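Local coordinates for uncharacterized protein (Parabacteroides merdae, PDB 4R7F) that is of unknown function but has three immunoglobulin-like beta-sandwich domains, the first related to the opening domain of type 9 secretion system plug proteins, at residues Ile26-Ile31 against Glu373-Val378; Ile39-Asp44 against Phe131-Ser136. All blocks are in the same frame, centred on the assembly; numbering follows the deposited sequence.

Contact 1: Ile26-Ile31 against Glu373-Val378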
loop_
_atom_site.group_PDB
_atom_site.type_symbol
_atom_site.label_atom_id
_atom_site.label_comp_id
_atom_site.label_asym_id
_atom_site.label_seq_id
_atom_site.Cartn_x
_atom_site.Cartn_y
_atom_site.Cartn_z
ATOM N N ILE A 26 -6.383 4.856 -8.323
ATOM C CA ILE A 26 -6.298 5.469 -7.002
ATOM C C ILE A 26 -5.190 6.493 -7.106
ATOM O O ILE A 26 -4.093 6.157 -7.532
ATOM C CB ILE A 26 -5.840 4.438 -5.940
ATOM C CG1 ILE A 26 -6.822 3.263 -5.836
ATOM C CG2 ILE A 26 -5.601 5.092 -4.583
ATOM C CD1 ILE A 26 -8.234 3.649 -5.494
ATOM N N SER A 27 -5.440 7.746 -6.755
ATOM C CA SER A 27 -4.343 8.683 -6.844
ATOM C C SER A 27 -4.441 9.822 -5.888
ATOM O O SER A 27 -5.352 9.894 -5.086
ATOM C CB SER A 27 -4.119 9.155 -8.291
ATOM O OG SER A 27 -5.216 9.881 -8.754
ATOM N N GLU A 28 -3.407 10.653 -5.921
ATOM C CA GLU A 28 -3.395 11.886 -5.206
ATOM C C GLU A 28 -3.407 13.033 -6.193
ATOM O O GLU A 28 -2.901 12.913 -7.313
ATOM C CB GLU A 28 -2.170 11.949 -4.325
ATOM C CG GLU A 28 -2.012 10.747 -3.403
ATOM C CD GLU A 28 -3.073 10.639 -2.327
ATOM O OE1 GLU A 28 -3.642 11.663 -1.903
ATOM O OE2 GLU A 28 -3.302 9.505 -1.889
ATOM N N PRO A 29 -3.953 14.172 -5.775
ATOM C CA PRO A 29 -4.055 15.325 -6.670
ATOM C C PRO A 29 -2.753 16.117 -6.763
ATOM O O PRO A 29 -2.722 17.289 -6.419
ATOM C CB PRO A 29 -5.159 16.155 -6.003
ATOM C CG PRO A 29 -4.962 15.890 -4.527
ATOM C CD PRO A 29 -4.468 14.478 -4.418
ATOM N N TYR A 30 -1.680 15.444 -7.145
ATOM C CA TYR A 30 -0.438 16.107 -7.486
ATOM C C TYR A 30 0.329 15.371 -8.566
ATOM O O TYR A 30 0.246 14.125 -8.707
ATOM C CB TYR A 30 0.465 16.348 -6.254
ATOM C CG TYR A 30 0.717 15.156 -5.368
ATOM C CD1 TYR A 30 1.715 14.234 -5.661
ATOM C CD2 TYR A 30 -0.020 14.970 -4.201
ATOM C CE1 TYR A 30 1.959 13.129 -4.826
ATOM C CE2 TYR A 30 0.206 13.871 -3.359
ATOM C CZ TYR A 30 1.186 12.942 -3.675
ATOM O OH TYR A 30 1.424 11.879 -2.816
ATOM N N ILE A 31 1.089 16.173 -9.311
ATOM C CA ILE A 31 2.037 15.691 -10.304
ATOM C C ILE A 31 3.371 16.438 -10.223
ATOM O O ILE A 31 3.472 17.503 -9.613
ATOM C CB ILE A 31 1.456 15.817 -11.712
ATOM C CG1 ILE A 31 1.091 17.261 -12.039
ATOM C CG2 ILE A 31 0.201 14.963 -11.815
ATOM C CD1 ILE A 31 0.696 17.483 -13.494
ATOM N N GLU A 373 -4.741 7.436 5.161
ATOM C CA GLU A 373 -3.589 7.973 4.451
ATOM C C GLU A 373 -3.330 9.408 4.885
ATOM O O GLU A 373 -4.249 10.100 5.289
ATOM C CB GLU A 373 -3.801 7.916 2.949
ATOM C CG GLU A 373 -4.863 8.858 2.416
ATOM C CD GLU A 373 -5.219 8.526 0.992
ATOM O OE1 GLU A 373 -5.808 7.446 0.766
ATOM O OE2 GLU A 373 -4.895 9.325 0.111
ATOM N N TYR A 374 -2.079 9.839 4.788
ATOM C CA TYR A 374 -1.681 11.174 5.174
ATOM C C TYR A 374 -0.759 11.704 4.120
ATOM O O TYR A 374 0.232 11.074 3.816
ATOM C CB TYR A 374 -0.933 11.147 6.501
ATOM C CG TYR A 374 -1.787 10.634 7.601
ATOM C CD1 TYR A 374 -1.907 9.279 7.838
ATOM C CD2 TYR A 374 -2.535 11.488 8.370
ATOM C CE1 TYR A 374 -2.724 8.796 8.855
ATOM C CE2 TYR A 374 -3.336 11.008 9.402
ATOM C CZ TYR A 374 -3.449 9.671 9.634
ATOM O OH TYR A 374 -4.327 9.209 10.634
ATOM N N SER A 375 -1.089 12.857 3.571
ATOM C CA SER A 375 -0.241 13.487 2.570
ATOM C C SER A 375 0.479 14.695 3.210
ATOM O O SER A 375 -0.149 15.538 3.838
ATOM C CB SER A 375 -1.070 13.923 1.370
ATOM O OG SER A 375 -1.890 12.892 0.836
ATOM N N ILE A 376 1.791 14.739 3.045
ATOM C CA ILE A 376 2.683 15.735 3.626
ATOM C C ILE A 376 3.228 16.554 2.472
ATOM O O ILE A 376 3.865 16.018 1.571
ATOM C CB ILE A 376 3.829 15.058 4.350
ATOM C CG1 ILE A 376 3.258 14.146 5.439
ATOM C CG2 ILE A 376 4.786 16.081 4.967
ATOM C CD1 ILE A 376 4.248 13.118 5.905
ATOM N N TYR A 377 2.875 17.830 2.467
ATOM C CA TYR A 377 3.251 18.778 1.433
ATOM C C TYR A 377 4.240 19.745 2.051
ATOM O O TYR A 377 3.939 20.365 3.075
ATOM C CB TYR A 377 2.031 19.605 0.991
ATOM C CG TYR A 377 0.992 18.872 0.163
ATOM C CD1 TYR A 377 0.144 17.938 0.726
ATOM C CD2 TYR A 377 0.865 19.127 -1.171
ATOM C CE1 TYR A 377 -0.811 17.270 -0.044
ATOM C CE2 TYR A 377 -0.078 18.494 -1.939
ATOM C CZ TYR A 377 -0.919 17.567 -1.371
ATOM O OH TYR A 377 -1.848 16.949 -2.170
ATOM N N VAL A 378 5.381 19.901 1.396
ATOM C CA VAL A 378 6.442 20.736 1.861
ATOM C C VAL A 378 6.640 21.874 0.857
ATOM O O VAL A 378 7.085 21.635 -0.234
ATOM C CB VAL A 378 7.743 19.924 1.975
ATOM C CG1 VAL A 378 8.892 20.835 2.394
ATOM C CG2 VAL A 378 7.579 18.775 2.962
HETATM O O HOH W 1 -3.279 14.812 -0.823
HETATM O O HOH W 2 -3.041 19.193 -4.042
#
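Glu28 reaches across to Glu373 and Ser375 with its carboxylate. CG leaves CB anti to the carbonyl carbon (chi1 -53°), and a bend at chi2 brings CD to within 3.3 Å of Glu373 OE2. Glu28 OE1 lies 3.5 Å from Ser375 OG and takes a bond from Asn189 ND2. Glu28 OE2 approaches Glu373 OE2 to 2.6 Å, so close that one of the two acids probably keeps a proton; the carboxylate planes stand 60° apart. Arg273, salt-bridged to Glu373 OE1, would probably help offset the remaining charge. Here the sequence around the inverse gamma turn centred on Pro29, in the N-terminal domain, faces strand 373-380 of a three-stranded antiparallel sheet. With an alanine here in place of Glu28, Glu373 OE2 would probably lose its close acid mate and Asn189 ND2 this acceptor. A water bonded to Ser375 OG and Tyr377 OH, and weakly to Glu28 OE1, bridges the segments at the edge of the Tyr377 ring, in its plane. A second water joins Tyr377 OH to Pro29 O. Tyr377 OH also sits at the edge of the Tyr30 ring, 3.4 Å from Tyr30 CD2, while Tyr30 OH and Ser375 OG both bond to Thr395 OG1.

Contact 2: Ile39-Asp44 against Phe131-Ser136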
loop_
_atom_site.group_PDB
_atom_site.type_symbol
_atom_site.label_atom_id
_atom_site.label_comp_id
_atom_site.label_asym_id
_atom_site.label_seq_id
_atom_site.Cartn_x
_atom_site.Cartn_y
_atom_site.Cartn_z
ATOM N N ILE A 39 -2.692 15.759 -14.644
ATOM C CA ILE A 39 -3.930 15.806 -13.876
ATOM C C ILE A 39 -5.126 15.742 -14.801
ATOM O O ILE A 39 -5.145 16.407 -15.841
ATOM C CB ILE A 39 -4.035 17.086 -13.044
ATOM C CG1 ILE A 39 -3.050 17.020 -11.886
ATOM C CG2 ILE A 39 -5.431 17.229 -12.468
ATOM C CD1 ILE A 39 -3.462 16.087 -10.759
ATOM N N GLU A 40 -6.116 14.943 -14.406
ATOM C CA GLU A 40 -7.359 14.837 -15.109
ATOM C C GLU A 40 -8.459 15.472 -14.262
ATOM O O GLU A 40 -8.687 15.074 -13.122
ATOM C CB GLU A 40 -7.708 13.385 -15.379
ATOM C CG GLU A 40 -9.078 13.174 -16.039
ATOM C CD GLU A 40 -9.373 11.703 -16.347
ATOM O OE1 GLU A 40 -8.515 10.859 -16.059
ATOM O OE2 GLU A 40 -10.455 11.372 -16.875
ATOM N N ILE A 41 -9.150 16.437 -14.858
ATOM C CA ILE A 41 -10.351 17.004 -14.317
ATOM C C ILE A 41 -11.506 16.462 -15.128
ATOM O O ILE A 41 -11.609 16.692 -16.302
ATOM C CB ILE A 41 -10.330 18.531 -14.377
ATOM C CG1 ILE A 41 -9.329 19.062 -13.357
ATOM C CG2 ILE A 41 -11.718 19.071 -14.097
ATOM C CD1 ILE A 41 -8.658 20.340 -13.764
ATOM N N ASN A 42 -12.378 15.738 -14.461
ATOM C CA ASN A 42 -13.507 15.083 -15.075
ATOM C C ASN A 42 -14.839 15.484 -14.375
ATOM O O ASN A 42 -14.943 15.531 -13.141
ATOM C CB ASN A 42 -13.270 13.588 -14.969
ATOM C CG ASN A 42 -14.120 12.799 -15.930
ATOM O OD1 ASN A 42 -15.347 12.767 -15.829
ATOM N ND2 ASN A 42 -13.472 12.183 -16.888
ATOM N N PHE A 43 -15.865 15.753 -15.157
ATOM C CA PHE A 43 -17.112 16.197 -14.607
ATOM C C PHE A 43 -18.211 16.030 -15.611
ATOM O O PHE A 43 -17.931 15.928 -16.793
ATOM C CB PHE A 43 -17.008 17.672 -14.177
ATOM C CG PHE A 43 -16.852 18.643 -15.304
ATOM C CD1 PHE A 43 -15.604 18.971 -15.775
ATOM C CD2 PHE A 43 -17.959 19.259 -15.871
ATOM C CE1 PHE A 43 -15.450 19.899 -16.807
ATOM C CE2 PHE A 43 -17.817 20.185 -16.907
ATOM C CZ PHE A 43 -16.557 20.512 -17.372
ATOM N N ASP A 44 -19.457 16.013 -15.137
ATOM C CA ASP A 44 -20.606 15.974 -16.014
ATOM C C ASP A 44 -21.345 17.302 -15.974
ATOM O O ASP A 44 -21.443 17.921 -14.939
ATOM C CB ASP A 44 -21.569 14.878 -15.591
ATOM C CG ASP A 44 -21.028 13.496 -15.808
ATOM O OD1 ASP A 44 -20.141 13.298 -16.662
ATOM O OD2 ASP A 44 -21.508 12.596 -15.092
ATOM N N PHE A 131 -17.305 25.786 -11.097
ATOM C CA PHE A 131 -16.548 24.968 -10.153
ATOM C C PHE A 131 -15.083 25.349 -10.177
ATOM O O PHE A 131 -14.613 25.957 -11.112
ATOM C CB PHE A 131 -16.744 23.481 -10.412
ATOM C CG PHE A 131 -15.997 22.932 -11.603
ATOM C CD1 PHE A 131 -14.648 22.629 -11.517
ATOM C CD2 PHE A 131 -16.669 22.641 -12.779
ATOM C CE1 PHE A 131 -13.963 22.080 -12.581
ATOM C CE2 PHE A 131 -15.994 22.087 -13.856
ATOM C CZ PHE A 131 -14.648 21.811 -13.763
ATOM N N THR A 132 -14.401 25.000 -9.107
ATOM C CA THR A 132 -12.964 25.078 -8.973
ATOM C C THR A 132 -12.418 23.659 -8.759
ATOM O O THR A 132 -12.963 22.896 -7.975
ATOM C CB THR A 132 -12.657 25.969 -7.771
ATOM O OG1 THR A 132 -13.262 27.230 -8.010
ATOM C CG2 THR A 132 -11.191 26.173 -7.578
ATOM N N ALA A 133 -11.382 23.285 -9.502
ATOM C CA ALA A 133 -10.666 22.030 -9.275
ATOM C C ALA A 133 -9.223 22.320 -8.928
ATOM O O ALA A 133 -8.557 23.086 -9.609
ATOM C CB ALA A 133 -10.728 21.151 -10.480
ATOM N N CYS A 134 -8.754 21.728 -7.834
ATOM C CA CYS A 134 -7.468 22.081 -7.242
ATOM C C CYS A 134 -6.512 20.880 -7.243
ATOM O O CYS A 134 -6.916 19.767 -6.900
ATOM C CB CYS A 134 -7.678 22.527 -5.791
ATOM S SG CYS A 134 -8.345 24.173 -5.570
ATOM N N PHE A 135 -5.249 21.131 -7.600
ATOM C CA PHE A 135 -4.199 20.123 -7.621
ATOM C C PHE A 135 -2.869 20.829 -7.410
ATOM O O PHE A 135 -2.771 22.067 -7.483
ATOM C CB PHE A 135 -4.182 19.332 -8.941
ATOM C CG PHE A 135 -3.877 20.168 -10.150
ATOM C CD1 PHE A 135 -4.896 20.796 -10.850
ATOM C CD2 PHE A 135 -2.564 20.352 -10.576
ATOM C CE1 PHE A 135 -4.610 21.595 -11.951
ATOM C CE2 PHE A 135 -2.262 21.158 -11.665
ATOM C CZ PHE A 135 -3.291 21.777 -12.355
ATOM N N SER A 136 -1.843 20.048 -7.131
ATOM C CA SER A 136 -0.545 20.633 -6.897
ATOM C C SER A 136 0.497 20.069 -7.861
ATOM O O SER A 136 0.385 18.933 -8.342
ATOM C CB SER A 136 -0.110 20.365 -5.462
ATOM O OG SER A 136 -0.975 20.977 -4.511
#
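Phe43 and Phe131, Ile41 and Ala133, and Ile39 and Phe135 meet between the two sheets of an immunoglobulin-like beta-sandwich. Strand 39-46 belongs to one sheet and strand 129-138 to the other; the short segments run nearly antiparallel, at 158°, with their axes 8.9 Å apart at closest approach. Alternate residues of each point into the interior.

The aromatic contact is edge-to-face: Phe131 turns its edge to a face of Phe43, with ring centroids 4.8 Å apart and planes at 63°. Phe131 CE2 stands over the centre of the Phe43 ring. Both phenylalanines have CG between the backbone N and the carbonyl carbon, which helps bring the edge of Phe131 to the face of Phe43. Tyr99, from neighbouring strand 96-103, stacks on Phe43.

The aliphatic contacts continue along the same interface. Ile41 divides its branches: CG2 lies 4.0 Å from Phe131 CZ, while CG1 meets Ala133 CB at 3.8 Å and CD1 lies beside the same methyl. Ile118 of strand 114-122 packs against both Ile41 and Phe135.

Polar groups keep to the other side of strand 39-46, where Asn42 ND2 donates to Glu40 OE2 over 3.1 Å, meeting the carboxylate on its anti side, somewhat out of the carboxylate plane. Asn42 OD1 accepts from Asn98 ND2.

At the opposite end from the phenylalanine pair, Ile39 lies over one face of Phe135, its CB offset toward the rim and its CG1 3.6 Å from Phe135 CD2.

After strands 8-9 and 14-21 the chain passes through 26-31, then enters strand 39-46. Contact 2 closes the inner loop when strand 129-138 returns to pack face to face against that strand from the other sheet, joining the two sheets of the first sandwich. Contact 1 closes much later, when strand 373-380 comes back to 26-31, so contact 2 is nested inside its loop and the two do not cross. The segments also adjoin directly: strand 30-32 pairs in parallel with strand 129-138, with probable hydrogen bonds from Ser136 N to Pro29 O and from Ile31 N to Ser136 O. Through this pairing, strand 129-138 links the interior of this domain to the interface with the sheet containing 373-380.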